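Local coordinates for protein alpha-/beta-galactoside alpha-2,3-sialyltransferase (Photobacterium phosphoreum, PDB 2ZWI) that binds cytidine monophosphate in a GT-B-type fold and probably transfers sialic acid in alpha-2,3 linkage to alpha- and beta-galactosides, at residues Q131-I135 and P183-R189. Residues are numbered along the deposited sequence; the frame is centred on the assembly and turned at random.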
ATOM      1  N   GLN A 131     -21.054 -15.289   1.761  1.00 15.40           N
ATOM      2  CA  GLN A 131     -20.419 -14.075   2.289  1.00 14.78           C
ATOM      3  C   GLN A 131     -20.861 -13.785   3.725  1.00 14.78           C
ATOM      4  O   GLN A 131     -20.020 -13.606   4.621  1.00 13.72           O
ATOM      5  CB  GLN A 131     -20.758 -12.871   1.414  1.00 14.89           C
ATOM      6  CG  GLN A 131     -20.114 -12.889   0.040  1.00 14.71           C
ATOM      7  CD  GLN A 131     -20.340 -11.592  -0.708  1.00 15.22           C
ATOM      8  OE1 GLN A 131     -20.378 -10.524  -0.108  1.00 15.53           O
ATOM      9  NE2 GLN A 131     -20.476 -11.679  -2.024  1.00 14.55           N
ATOM     10  N   GLU A 132     -22.180 -13.731   3.938  1.00 14.52           N
ATOM     11  CA  GLU A 132     -22.728 -13.474   5.271  1.00 15.38           C
ATOM     12  C   GLU A 132     -22.282 -14.525   6.279  1.00 15.59           C
ATOM     13  O   GLU A 132     -22.015 -14.204   7.438  1.00 15.78           O
ATOM     14  CB  GLU A 132     -24.244 -13.453   5.237  1.00 15.45           C
ATOM     15  CG  GLU A 132     -24.830 -12.257   4.525  1.00 15.67           C
ATOM     16  CD  GLU A 132     -26.327 -12.330   4.478  1.00 16.52           C
ATOM     17  OE1 GLU A 132     -26.914 -13.113   5.271  1.00 17.63           O
ATOM     18  OE2 GLU A 132     -26.929 -11.624   3.654  1.00 15.53           O
ATOM     19  N   TYR A 133     -22.217 -15.782   5.836  1.00 15.99           N
ATOM     20  CA  TYR A 133     -21.786 -16.868   6.715  1.00 16.03           C
ATOM     21  C   TYR A 133     -20.328 -16.707   7.148  1.00 15.57           C
ATOM     22  O   TYR A 133     -20.026 -16.776   8.341  1.00 15.14           O
ATOM     23  CB  TYR A 133     -22.016 -18.242   6.075  1.00 16.78           C
ATOM     24  CG  TYR A 133     -21.566 -19.384   6.965  1.00 17.83           C
ATOM     25  CD1 TYR A 133     -22.201 -19.629   8.184  1.00 18.18           C
ATOM     26  CD2 TYR A 133     -20.488 -20.203   6.604  1.00 19.15           C
ATOM     27  CE1 TYR A 133     -21.797 -20.666   9.021  1.00 18.33           C
ATOM     28  CE2 TYR A 133     -20.072 -21.259   7.444  1.00 19.79           C
ATOM     29  CZ  TYR A 133     -20.739 -21.473   8.648  1.00 19.01           C
ATOM     30  OH  TYR A 133     -20.357 -22.489   9.492  1.00 19.15           O
ATOM     31  N   LYS A 134     -19.438 -16.479   6.183  1.00 15.02           N
ATOM     32  CA  LYS A 134     -18.021 -16.256   6.481  1.00 15.26           C
ATOM     33  C   LYS A 134     -17.831 -15.070   7.442  1.00 15.03           C
ATOM     34  O   LYS A 134     -17.029 -15.143   8.381  1.00 14.77           O
ATOM     35  CB  LYS A 134     -17.229 -16.044   5.189  1.00 15.08           C
ATOM     36  CG  LYS A 134     -17.086 -17.302   4.332  1.00 16.51           C
ATOM     37  CD  LYS A 134     -16.117 -17.051   3.174  1.00 19.63           C
ATOM     38  CE  LYS A 134     -15.678 -18.353   2.481  1.00 20.84           C
ATOM     39  NZ  LYS A 134     -14.993 -19.290   3.416  1.00 23.20           N
ATOM     40  N   ILE A 135     -18.594 -14.004   7.202  1.00 14.38           N
ATOM     41  CA  ILE A 135     -18.633 -12.839   8.080  1.00 14.72           C
ATOM     42  C   ILE A 135     -19.129 -13.181   9.500  1.00 14.87           C
ATOM     43  O   ILE A 135     -18.531 -12.740  10.483  1.00 14.47           O
ATOM     44  CB  ILE A 135     -19.443 -11.687   7.449  1.00 14.31           C
ATOM     45  CG1 ILE A 135     -18.600 -10.991   6.367  1.00 14.58           C
ATOM     46  CG2 ILE A 135     -19.888 -10.675   8.508  1.00 14.68           C
ATOM     47  CD1 ILE A 135     -19.425 -10.184   5.394  1.00 14.73           C
ATOM     48  N   PRO A 183     -20.609  -7.291  -5.848  1.00 17.39           N
ATOM     49  CA  PRO A 183     -21.546  -7.517  -4.732  1.00 16.99           C
ATOM     50  C   PRO A 183     -20.815  -7.648  -3.398  1.00 16.56           C
ATOM     51  O   PRO A 183     -20.395  -8.741  -3.014  1.00 16.71           O
ATOM     52  CB  PRO A 183     -22.240  -8.844  -5.095  1.00 17.07           C
ATOM     53  CG  PRO A 183     -21.845  -9.131  -6.530  1.00 17.90           C
ATOM     54  CD  PRO A 183     -20.515  -8.475  -6.724  1.00 17.71           C
ATOM     55  N   LEU A 184     -20.654  -6.528  -2.704  1.00 16.14           N
ATOM     56  CA  LEU A 184     -19.941  -6.526  -1.433  1.00 15.59           C
ATOM     57  C   LEU A 184     -20.759  -5.919  -0.288  1.00 15.68           C
ATOM     58  O   LEU A 184     -20.203  -5.528   0.749  1.00 15.47           O
ATOM     59  CB  LEU A 184     -18.592  -5.825  -1.586  1.00 15.29           C
ATOM     60  CG  LEU A 184     -17.483  -6.562  -2.349  1.00 14.16           C
ATOM     61  CD1 LEU A 184     -16.304  -5.621  -2.633  1.00 11.82           C
ATOM     62  CD2 LEU A 184     -17.008  -7.808  -1.593  1.00 13.62           C
ATOM     63  N   THR A 185     -22.076  -5.870  -0.474  1.00 15.75           N
ATOM     64  CA  THR A 185     -23.006  -5.330   0.526  1.00 16.70           C
ATOM     65  C   THR A 185     -22.770  -5.948   1.903  1.00 16.28           C
ATOM     66  O   THR A 185     -22.722  -5.235   2.905  1.00 16.50           O
ATOM     67  CB  THR A 185     -24.496  -5.527   0.081  1.00 16.82           C
ATOM     68  OG1 THR A 185     -24.709  -4.845  -1.155  1.00 18.77           O
ATOM     69  CG2 THR A 185     -25.466  -4.948   1.110  1.00 18.96           C
ATOM     70  N   SER A 186     -22.596  -7.270   1.942  1.00 16.23           N
ATOM     71  CA  SER A 186     -22.370  -7.994   3.199  1.00 16.15           C
ATOM     72  C   SER A 186     -21.205  -7.439   4.026  1.00 15.66           C
ATOM     73  O   SER A 186     -21.330  -7.264   5.239  1.00 15.33           O
ATOM     74  CB  SER A 186     -22.148  -9.473   2.917  1.00 16.43           C
ATOM     75  OG  SER A 186     -23.309 -10.028   2.323  1.00 16.80           O
ATOM     76  N   LEU A 187     -20.086  -7.163   3.362  1.00 15.45           N
ATOM     77  CA  LEU A 187     -18.888  -6.622   4.023  1.00 15.75           C
ATOM     78  C   LEU A 187     -19.019  -5.131   4.325  1.00 15.83           C
ATOM     79  O   LEU A 187     -18.568  -4.666   5.382  1.00 15.79           O
ATOM     80  CB  LEU A 187     -17.633  -6.881   3.180  1.00 15.61           C
ATOM     81  CG  LEU A 187     -16.272  -6.469   3.760  1.00 15.90           C
ATOM     82  CD1 LEU A 187     -16.008  -7.094   5.134  1.00 15.17           C
ATOM     83  CD2 LEU A 187     -15.170  -6.845   2.780  1.00 15.77           C
ATOM     84  N   LYS A 188     -19.635  -4.400   3.396  1.00 15.80           N
ATOM     85  CA  LYS A 188     -19.876  -2.963   3.560  0.70 16.58           C
ATOM     86  C   LYS A 188     -20.610  -2.682   4.875  1.00 16.63           C
ATOM     87  O   LYS A 188     -20.238  -1.762   5.621  1.00 16.58           O
ATOM     88  CB  LYS A 188     -20.649  -2.402   2.349  0.70 16.77           C
ATOM     89  CG  LYS A 188     -21.048  -0.919   2.416  0.70 17.90           C
ATOM     90  CD  LYS A 188     -19.844   0.016   2.533  0.70 20.60           C
ATOM     91  CE  LYS A 188     -20.260   1.468   2.302  0.70 22.76           C
ATOM     92  NZ  LYS A 188     -19.121   2.420   2.439  0.70 23.66           N
ATOM     93  N   ARG A 189     -21.632  -3.488   5.170  1.00 16.58           N
ATOM     94  CA  ARG A 189     -22.402  -3.335   6.403  1.00 17.30           C
ATOM     95  C   ARG A 189     -21.543  -3.427   7.648  1.00 17.00           C
ATOM     96  O   ARG A 189     -21.827  -2.767   8.632  1.00 17.64           O
ATOM     97  CB  ARG A 189     -23.513  -4.377   6.493  1.00 17.60           C
ATOM     98  CG  ARG A 189     -24.861  -3.889   5.987  1.00 20.11           C
ATOM     99  CD  ARG A 189     -25.983  -4.815   6.461  1.00 21.88           C
ATOM    100  NE  ARG A 189     -25.612  -6.207   6.258  1.00 22.94           N
ATOM    101  CZ  ARG A 189     -25.918  -6.914   5.174  1.00 23.00           C
ATOM    102  NH1 ARG A 189     -26.636  -6.370   4.194  1.00 22.65           N
ATOM    103  NH2 ARG A 189     -25.525  -8.175   5.090  1.00 22.89           N
TER
HETATM  104  O   HOH W   1     -22.595  -9.130  -0.298  1.00 19.54           O
HETATM  105  O   HOH W   2     -25.962  -9.383   3.018  1.00 20.64           O
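Q131 reaches from its helix across to S186 and P183 at the start of helix 185-191, its CB and its terminal amide making the contact. CB lies against the S186 side chain, 4.0 Å from S186 CB. CG stands beside the backbone N (chi1 -70°) and the chain runs on extended, which carries the terminal amide past S186 to the turn at P183 and L184. There NE2 donates to P183 O at 3.1 Å, with P183 O close to the amide plane and an N-H...O angle of 154°; the same NE2 also bonds L126 O, so two carbonyls fix the amide's rotation. OE1 accepts from a water that in turn accepts from S186 N, in the first turn of the helix that follows the N-cap residue L184. In this GT-B enzyme the contact joins helices 128-147 and 185-191 in the domain with the seven-stranded sheet, away from the nucleotide and zinc sites, and helix 114-125 also packs on Q131, L184 and L187; the two short segments run 33° from parallel, their axes 9.5 Å apart. One turn along, I135 sets CD1 against the backbone of S186, 3.5 Å from S186 O. At the more open margin E132 CG packs 3.5 Å from S186 OG, and a long salt bridge links E132 OE2 to R189 NH2 at 4.0 Å, the carboxylate and guanidinium planes nearly perpendicular.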